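Local atomic coordinates of putative phosphatase/phosphodiesterase MPN_349 (Mycoplasma pneumoniae M129, PDB entry 1T71), a protein that probably acts as an iron-dependent phosphatase or phosphodiesterase of the YmdB-like family, perhaps hydrolysing 2',3'-cyclic nucleotides at a two-iron centre. Residues D12-A17 against A42-H47; I21-L26 against L59-V64; G205-G210 against A241-V246. All blocks are in the same frame, centred on the assembly; numbering follows the deposited sequence.

Contact 1: D12-A17 against A42-H47. With FE (Fe (III) ion), chain B; FE (Fe (III) ion), chain C.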
loop_
_atom_site.group_PDB
_atom_site.type_symbol
_atom_site.label_atom_id
_atom_site.label_comp_id
_atom_site.label_asym_id
_atom_site.label_seq_id
_atom_site.Cartn_x
_atom_site.Cartn_y
_atom_site.Cartn_z
ATOM N N ASP A 12 3.240 -1.847 -0.252
ATOM C CA ASP A 12 3.345 -2.820 0.833
ATOM C C ASP A 12 4.715 -2.976 1.467
ATOM O O ASP A 12 5.646 -3.477 0.832
ATOM C CB ASP A 12 2.879 -4.203 0.349
ATOM C CG ASP A 12 1.442 -4.203 -0.132
ATOM O OD1 ASP A 12 1.074 -3.291 -0.914
ATOM O OD2 ASP A 12 0.685 -5.118 0.260
ATOM N N VAL A 13 4.824 -2.562 2.731
ATOM C CA VAL A 13 6.070 -2.689 3.488
ATOM C C VAL A 13 6.140 -4.153 3.911
ATOM O O VAL A 13 5.221 -4.657 4.550
ATOM C CB VAL A 13 6.064 -1.803 4.748
ATOM C CG1 VAL A 13 7.319 -2.052 5.560
ATOM C CG2 VAL A 13 5.986 -0.345 4.354
ATOM N N TYR A 14 7.229 -4.831 3.577
ATOM C CA TYR A 14 7.341 -6.252 3.885
ATOM C C TYR A 14 8.603 -6.652 4.659
ATOM O O TYR A 14 9.715 -6.643 4.118
ATOM C CB TYR A 14 7.258 -7.028 2.559
ATOM C CG TYR A 14 7.059 -8.526 2.671
ATOM C CD1 TYR A 14 8.024 -9.347 3.270
ATOM C CD2 TYR A 14 5.917 -9.129 2.147
ATOM C CE1 TYR A 14 7.848 -10.737 3.339
ATOM C CE2 TYR A 14 5.730 -10.512 2.212
ATOM C CZ TYR A 14 6.697 -11.306 2.807
ATOM O OH TYR A 14 6.504 -12.663 2.863
ATOM N N GLY A 15 8.414 -7.002 5.930
ATOM C CA GLY A 15 9.514 -7.447 6.767
ATOM C C GLY A 15 10.639 -6.475 7.069
ATOM O O GLY A 15 10.532 -5.268 6.844
ATOM N N LYS A 16 11.735 -7.021 7.586
ATOM C CA LYS A 16 12.902 -6.226 7.945
ATOM C C LYS A 16 13.503 -5.564 6.712
ATOM O O LYS A 16 13.939 -4.414 6.764
ATOM C CB LYS A 16 13.957 -7.114 8.618
ATOM C CG LYS A 16 15.161 -6.348 9.146
ATOM C CD LYS A 16 16.198 -7.272 9.783
ATOM C CE LYS A 16 15.596 -8.155 10.881
ATOM N NZ LYS A 16 14.986 -7.391 12.016
ATOM N N ALA A 17 13.522 -6.287 5.599
ATOM C CA ALA A 17 14.089 -5.737 4.377
ATOM C C ALA A 17 13.335 -4.484 3.936
ATOM O O ALA A 17 13.943 -3.498 3.528
ATOM C CB ALA A 17 14.064 -6.775 3.272
ATOM N N ALA A 42 1.383 -0.585 5.008
ATOM C CA ALA A 42 2.270 -1.372 5.866
ATOM C C ALA A 42 1.710 -2.728 6.269
ATOM O O ALA A 42 2.118 -3.301 7.281
ATOM C CB ALA A 42 2.605 -0.561 7.123
ATOM N N GLU A 43 0.807 -3.262 5.457
ATOM C CA GLU A 43 0.163 -4.533 5.769
ATOM C C GLU A 43 1.046 -5.771 5.951
ATOM O O GLU A 43 0.578 -6.769 6.497
ATOM C CB GLU A 43 -0.911 -4.848 4.724
ATOM C CG GLU A 43 -0.381 -5.512 3.475
ATOM C CD GLU A 43 -1.280 -6.635 3.009
ATOM O OE1 GLU A 43 -0.874 -7.357 2.084
ATOM O OE2 GLU A 43 -2.390 -6.797 3.570
ATOM N N ASN A 44 2.295 -5.728 5.486
ATOM C CA ASN A 44 3.206 -6.875 5.618
ATOM C C ASN A 44 4.429 -6.556 6.482
ATOM O O ASN A 44 5.392 -7.318 6.510
ATOM C CB ASN A 44 3.703 -7.313 4.236
ATOM C CG ASN A 44 2.598 -7.895 3.367
ATOM O OD1 ASN A 44 2.145 -9.017 3.588
ATOM N ND2 ASN A 44 2.160 -7.131 2.381
ATOM N N THR A 45 4.389 -5.432 7.189
ATOM C CA THR A 45 5.520 -5.003 7.994
ATOM C C THR A 45 6.147 -6.001 8.968
ATOM O O THR A 45 7.342 -6.285 8.875
ATOM C CB THR A 45 5.175 -3.716 8.769
ATOM O OG1 THR A 45 4.792 -2.688 7.846
ATOM C CG2 THR A 45 6.386 -3.243 9.567
ATOM N N THR A 46 5.355 -6.531 9.896
ATOM C CA THR A 46 5.859 -7.454 10.912
ATOM C C THR A 46 5.840 -8.934 10.506
ATOM O O THR A 46 4.781 -9.561 10.427
ATOM C CB THR A 46 5.060 -7.258 12.207
ATOM O OG1 THR A 46 5.108 -5.870 12.570
ATOM C CG2 THR A 46 5.632 -8.110 13.341
ATOM N N HIS A 47 7.028 -9.486 10.271
ATOM C CA HIS A 47 7.176 -10.878 9.846
ATOM C C HIS A 47 6.321 -11.206 8.619
ATOM O O HIS A 47 5.803 -12.317 8.475
ATOM C CB HIS A 47 6.849 -11.833 10.999
ATOM C CG HIS A 47 7.809 -11.736 12.143
ATOM N ND1 HIS A 47 7.515 -11.065 13.311
ATOM C CD2 HIS A 47 9.083 -12.172 12.273
ATOM C CE1 HIS A 47 8.566 -11.090 14.110
ATOM N NE2 HIS A 47 9.532 -11.755 13.503
HETATM FE FE FE B . 0.831 -7.267 0.735
HETATM FE FE FE C . -2.212 -8.116 0.476
#

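Contact 2: I21-L26 against L59-V64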
loop_
_atom_site.group_PDB
_atom_site.type_symbol
_atom_site.label_atom_id
_atom_site.label_comp_id
_atom_site.label_asym_id
_atom_site.label_seq_id
_atom_site.Cartn_x
_atom_site.Cartn_y
_atom_site.Cartn_z
ATOM N N ILE A 21 15.091 -0.608 3.928
ATOM C CA ILE A 21 15.319 0.191 2.735
ATOM C C ILE A 21 14.543 1.508 2.807
ATOM O O ILE A 21 14.929 2.492 2.180
ATOM C CB ILE A 21 14.960 -0.589 1.443
ATOM C CG1 ILE A 21 15.463 0.188 0.222
ATOM C CG2 ILE A 21 13.452 -0.832 1.361
ATOM C CD1 ILE A 21 15.387 -0.595 -1.081
ATOM N N ILE A 22 13.461 1.532 3.582
ATOM C CA ILE A 22 12.678 2.753 3.725
ATOM C C ILE A 22 13.393 3.718 4.674
ATOM O O ILE A 22 13.433 4.928 4.441
ATOM C CB ILE A 22 11.258 2.462 4.268
ATOM C CG1 ILE A 22 10.411 1.807 3.174
ATOM C CG2 ILE A 22 10.610 3.754 4.763
ATOM C CD1 ILE A 22 8.985 1.529 3.581
ATOM N N LYS A 23 13.959 3.179 5.745
ATOM C CA LYS A 23 14.674 4.006 6.708
ATOM C C LYS A 23 15.907 4.627 6.056
ATOM O O LYS A 23 16.222 5.786 6.291
ATOM C CB LYS A 23 15.096 3.166 7.922
ATOM C CG LYS A 23 15.768 3.967 9.025
ATOM C CD LYS A 23 14.920 5.175 9.394
ATOM C CE LYS A 23 15.542 6.001 10.514
ATOM N NZ LYS A 23 15.615 5.234 11.786
ATOM N N ASN A 24 16.589 3.850 5.223
ATOM C CA ASN A 24 17.798 4.312 4.545
ATOM C C ASN A 24 17.585 5.191 3.312
ATOM O O ASN A 24 18.564 5.628 2.710
ATOM C CB ASN A 24 18.646 3.110 4.120
ATOM C CG ASN A 24 19.152 2.297 5.294
ATOM O OD1 ASN A 24 19.700 1.212 5.109
ATOM N ND2 ASN A 24 18.979 2.818 6.506
ATOM N N ASN A 25 16.337 5.454 2.924
ATOM C CA ASN A 25 16.106 6.257 1.722
ATOM C C ASN A 25 15.006 7.311 1.777
ATOM O O ASN A 25 14.979 8.219 0.949
ATOM C CB ASN A 25 15.819 5.329 0.533
ATOM C CG ASN A 25 17.005 4.462 0.165
ATOM O OD1 ASN A 25 17.938 4.916 -0.492
ATOM N ND2 ASN A 25 16.979 3.210 0.598
ATOM N N LEU A 26 14.101 7.202 2.741
ATOM C CA LEU A 26 12.988 8.140 2.817
ATOM C C LEU A 26 13.403 9.612 2.886
ATOM O O LEU A 26 12.818 10.458 2.203
ATOM C CB LEU A 26 12.078 7.767 3.997
ATOM C CG LEU A 26 10.654 8.333 4.013
ATOM C CD1 LEU A 26 10.674 9.768 4.480
ATOM C CD2 LEU A 26 10.044 8.228 2.622
ATOM N N LEU A 59 8.259 2.936 11.712
ATOM C CA LEU A 59 7.855 3.583 10.466
ATOM C C LEU A 59 7.591 5.059 10.709
ATOM O O LEU A 59 7.946 5.916 9.902
ATOM C CB LEU A 59 6.590 2.926 9.899
ATOM C CG LEU A 59 6.771 1.537 9.285
ATOM C CD1 LEU A 59 5.423 1.028 8.794
ATOM C CD2 LEU A 59 7.779 1.604 8.133
ATOM N N LYS A 60 6.965 5.340 11.839
ATOM C CA LYS A 60 6.643 6.703 12.216
ATOM C C LYS A 60 7.917 7.530 12.410
ATOM O O LYS A 60 8.006 8.669 11.951
ATOM C CB LYS A 60 5.825 6.684 13.504
ATOM C CG LYS A 60 4.937 7.877 13.673
ATOM C CD LYS A 60 3.908 7.957 12.561
ATOM C CE LYS A 60 3.182 9.275 12.641
ATOM N NZ LYS A 60 2.638 9.465 14.010
ATOM N N GLU A 61 8.909 6.956 13.080
ATOM C CA GLU A 61 10.149 7.686 13.310
ATOM C C GLU A 61 10.999 7.736 12.054
ATOM O O GLU A 61 11.925 8.537 11.961
ATOM C CB GLU A 61 10.949 7.059 14.458
ATOM C CG GLU A 61 11.507 5.661 14.193
ATOM C CD GLU A 61 12.612 5.637 13.129
ATOM O OE1 GLU A 61 13.437 6.586 13.099
ATOM O OE2 GLU A 61 12.666 4.660 12.336
ATOM N N ALA A 62 10.686 6.881 11.087
ATOM C CA ALA A 62 11.442 6.849 9.839
ATOM C C ALA A 62 10.989 7.951 8.893
ATOM O O ALA A 62 11.666 8.242 7.904
ATOM C CB ALA A 62 11.294 5.488 9.168
ATOM N N GLY A 63 9.842 8.558 9.187
ATOM C CA GLY A 63 9.348 9.624 8.335
ATOM C C GLY A 63 7.963 9.419 7.739
ATOM O O GLY A 63 7.457 10.297 7.049
ATOM N N VAL A 64 7.339 8.278 7.998
ATOM C CA VAL A 64 6.009 8.027 7.455
ATOM C C VAL A 64 4.961 8.861 8.185
ATOM O O VAL A 64 4.951 8.912 9.410
ATOM C CB VAL A 64 5.640 6.535 7.573
ATOM C CG1 VAL A 64 4.214 6.311 7.095
ATOM C CG2 VAL A 64 6.623 5.700 6.757
#

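Contact 3: G205-G210 against A241-V246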
loop_
_atom_site.group_PDB
_atom_site.type_symbol
_atom_site.label_atom_id
_atom_site.label_comp_id
_atom_site.label_asym_id
_atom_site.label_seq_id
_atom_site.Cartn_x
_atom_site.Cartn_y
_atom_site.Cartn_z
ATOM N N GLY A 205 3.401 -1.710 -6.069
ATOM C CA GLY A 205 4.520 -2.607 -5.845
ATOM C C GLY A 205 4.757 -2.787 -4.358
ATOM O O GLY A 205 3.946 -2.362 -3.535
ATOM N N MET A 206 5.889 -3.388 -4.017
ATOM C CA MET A 206 6.231 -3.675 -2.630
ATOM C C MET A 206 7.552 -3.059 -2.160
ATOM O O MET A 206 8.451 -2.781 -2.960
ATOM C CB MET A 206 6.291 -5.202 -2.459
ATOM C CG MET A 206 6.972 -5.716 -1.199
ATOM S SD MET A 206 7.219 -7.528 -1.206
ATOM C CE MET A 206 8.453 -7.685 -2.479
ATOM N N CYS A 207 7.643 -2.822 -0.857
ATOM C CA CYS A 207 8.869 -2.324 -0.242
ATOM C C CYS A 207 9.264 -3.476 0.686
ATOM O O CYS A 207 8.728 -3.612 1.785
ATOM C CB CYS A 207 8.611 -1.048 0.565
ATOM S SG CYS A 207 8.204 0.423 -0.430
ATOM N N GLY A 208 10.167 -4.332 0.216
ATOM C CA GLY A 208 10.597 -5.472 1.009
ATOM C C GLY A 208 11.712 -6.252 0.339
ATOM O O GLY A 208 12.531 -5.657 -0.361
ATOM N N PRO A 209 11.783 -7.581 0.532
ATOM C CA PRO A 209 12.832 -8.400 -0.084
ATOM C C PRO A 209 12.912 -8.153 -1.587
ATOM O O PRO A 209 11.895 -7.867 -2.228
ATOM C CB PRO A 209 12.396 -9.825 0.251
ATOM C CG PRO A 209 11.729 -9.652 1.583
ATOM C CD PRO A 209 10.891 -8.416 1.356
ATOM N N GLY A 210 14.118 -8.267 -2.142
ATOM C CA GLY A 210 14.304 -8.030 -3.564
ATOM C C GLY A 210 14.394 -9.257 -4.458
ATOM O O GLY A 210 13.750 -10.279 -4.209
ATOM N N ALA A 241 16.736 -6.256 -1.378
ATOM C CA ALA A 241 15.604 -5.388 -1.081
ATOM C C ALA A 241 15.172 -4.517 -2.246
ATOM O O ALA A 241 15.943 -4.249 -3.168
ATOM C CB ALA A 241 15.935 -4.502 0.114
ATOM N N GLN A 242 13.925 -4.067 -2.186
ATOM C CA GLN A 242 13.386 -3.197 -3.216
ATOM C C GLN A 242 12.414 -2.213 -2.596
ATOM O O GLN A 242 11.732 -2.520 -1.611
ATOM C CB GLN A 242 12.680 -4.012 -4.313
ATOM C CG GLN A 242 11.496 -4.847 -3.831
ATOM C CD GLN A 242 10.863 -5.661 -4.944
ATOM O OE1 GLN A 242 10.364 -5.109 -5.927
ATOM N NE2 GLN A 242 10.882 -6.979 -4.800
ATOM N N LEU A 243 12.374 -1.023 -3.174
ATOM C CA LEU A 243 11.495 0.043 -2.728
ATOM C C LEU A 243 10.706 0.475 -3.955
ATOM O O LEU A 243 11.291 0.779 -4.994
ATOM C CB LEU A 243 12.328 1.213 -2.195
ATOM C CG LEU A 243 11.673 2.536 -1.779
ATOM C CD1 LEU A 243 10.992 3.199 -2.957
ATOM C CD2 LEU A 243 10.689 2.283 -0.676
ATOM N N ASN A 244 9.383 0.499 -3.833
ATOM C CA ASN A 244 8.521 0.895 -4.936
ATOM C C ASN A 244 7.454 1.865 -4.455
ATOM O O ASN A 244 6.810 1.649 -3.427
ATOM C CB ASN A 244 7.868 -0.340 -5.548
ATOM C CG ASN A 244 8.867 -1.230 -6.255
ATOM O OD1 ASN A 244 9.233 -0.977 -7.403
ATOM N ND2 ASN A 244 9.330 -2.270 -5.568
ATOM N N GLY A 245 7.269 2.947 -5.200
ATOM C CA GLY A 245 6.281 3.923 -4.800
ATOM C C GLY A 245 5.894 4.865 -5.912
ATOM O O GLY A 245 6.292 4.698 -7.070
ATOM N N VAL A 246 5.100 5.860 -5.551
ATOM C CA VAL A 246 4.644 6.850 -6.499
ATOM C C VAL A 246 4.719 8.249 -5.908
ATOM O O VAL A 246 4.285 8.482 -4.772
ATOM C CB VAL A 246 3.181 6.597 -6.903
ATOM C CG1 VAL A 246 2.664 7.758 -7.748
ATOM C CG2 VAL A 246 3.071 5.286 -7.660
HETATM O O HOH W 1 7.600 -4.850 -5.725
#

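Contact 1: D12-A17 against A42-H47
Asn44 and Val13 lose the most surface here, Asn44 to Asp12, Val13 and Tyr14, and Val13 to Ala42 and Thr45 as well. Asn44 CG stands anti to its carbonyl carbon (chi1 -67°), which brings the amide to the chain B iron. As modelled, Asn44 ND2 lies 2.1 Å from that iron; a side-chain amide more usually ligates through oxygen, so its orientation is open to doubt. Asp12 OD2 reaches the same iron at 2.2 Å, and the carboxylate and amide planes lie 28° apart. Glu43 OE1 completes the trio contributed by these segments and also binds the chain C iron, again at 2.2 Å. Its OE2 is held by the backbone N of His72. A carboxylate oxygen shared by two metals suits the calcineurin-like metallophosphoesterases, whose ligands sit on loops following strands, as here after strand 37-41. Asn44 CB also packs against Tyr14 CD2 at 3.5 Å. Val13 faces the type I turn Ala42-Thr45: its CB lies 3.5 Å from Thr45 OG1, the two side chains running alongside each other, while Val13 CG2 lies 4.1 Å from Ala42 CA. Thr45 OG1 and Thr45 N both donate to Ala42 O from one face of its plane. Gly15 N donates to Asn44 O (3.1 Å, 159° at the hydrogen) from above the carbonyl plane.

Contact 2: I21-L26 against L59-V64
Lys23 and Glu61 form a salt bridge across the ends of helices 15-23 and 53-62. The ammonium donates to both carboxylate oxygens: Lys23 NZ lies 2.9 Å from Glu61 OE1, meeting it on the syn side and 22° out of the carboxylate plane, and makes a weaker bond of 3.1 Å to Glu61 OE2. The side chains cross at about a right angle. Lys23 bends at chi2 and chi4, which carries its chain over Ala62, where Lys23 CD touches Ala62 CB at 3.6 Å. Beneath this polar bridge, Leu26 CD1 lies 3.9 Å from Ala62 O and Leu26 CD1 is 4.1 Å from Gly63 CA. Gly63 has positive phi and closes helix 53-62 in a Schellman motif, its last turn tied by Val64 N to Leu59 O and, weakly, by Gly63 N to Lys60 O. The end of helix 15-23 is satisfied by Leu26 N, which donates to Ile22 O at 2.9 Å, and by Asn25 ND2, which donates almost straight (172°) to Ile21 O, on a lone pair in the carbonyl plane. Lys60 turns elsewhere, to a salt bridge with Asp88. Both bridge residues are exposed and Glu61 is poorly ordered, consistent with an ion pair that is probably screened by solvent and mobile at Glu61, above a small patch of Leu26, Ala62 and Gly63.

Contact 3: G205-G210 against A241-V246
Strand 241-246 and the irregular segment 205-210 run antiparallel and share one hydrogen-bonded pair, Gly208 with Gln242. Gln242 N donates to Gly208 O at 2.8 Å, nearly along the C=O axis, whereas the return bond from Gly208 N to Gln242 O is weak and bent (133° at the hydrogen). Two CA-H...O contacts flank the pair, Cys207 CA to Gln242 O and Ala241 CA to Gly208 O. The backbones come close at Gly210 and Ala241, whose CA atoms are 3.9 Å apart, and Gly205, at phi 108°, brings its CA to 4.1 Å from Asn244 CB. Strand 241-249 belongs to the mixed sheet that also contains strand 6-10, while strand 206-207 pairs in parallel with 12-13, so the contact joins the sheet to the loop region beside the iron site. There Met206 also touches His185, a ligand of one iron. Side-chain amides supplement the single backbone bridge. Gln242 CG sits between the backbone N and carbonyl carbon, and the chain extended beyond it puts NE2 2.9 Å from Pro209 O, on a lone pair and in the planes of both groups. Asn244 ND2 gives an almost straight bond (178°) to Met206 O at 2.8 Å and a weak one to Gln242 OE1, while Asn244 OD1 accepts from Arg264. A water accepts from Met206 N and donates to Gln242 OE1, each at 2.8 Å. Met206 CE meets Gln242 NE2 at 3.4 Å, the two side chains crossing at about a right angle. On the apolar side, Cys207 SG packs tightly against Leu243 CD2 (3.1 Å) and takes a weak bond from Asn244 N.

In the fold
The three contacts lie close together, with centres 10 to 13 Å apart. Along the chain, contacts 1 and 2 interleave, their segments alternating, and contact 3 follows both. Contacts 1 and 2 share helix 15-23 and meet where Val13 CG2 packs on Ile22 CD1 (3.6 Å) and where Leu59 covers Ala42 and Thr45. Contact 3 joins contact 1 through neighbouring strands 12-13 and 206-207, with probable hydrogen bonds between Asp12 and Cys207 and between Tyr14 and Cys207. Ile21 and Ile22 of contact 2 pack on Leu243 of contact 3. The iron-binding segments thus have packing neighbours in both other contacts: the paired helices of contact 2 and, in contact 3, an inner strand of the mixed sheet with the short strand 206-207.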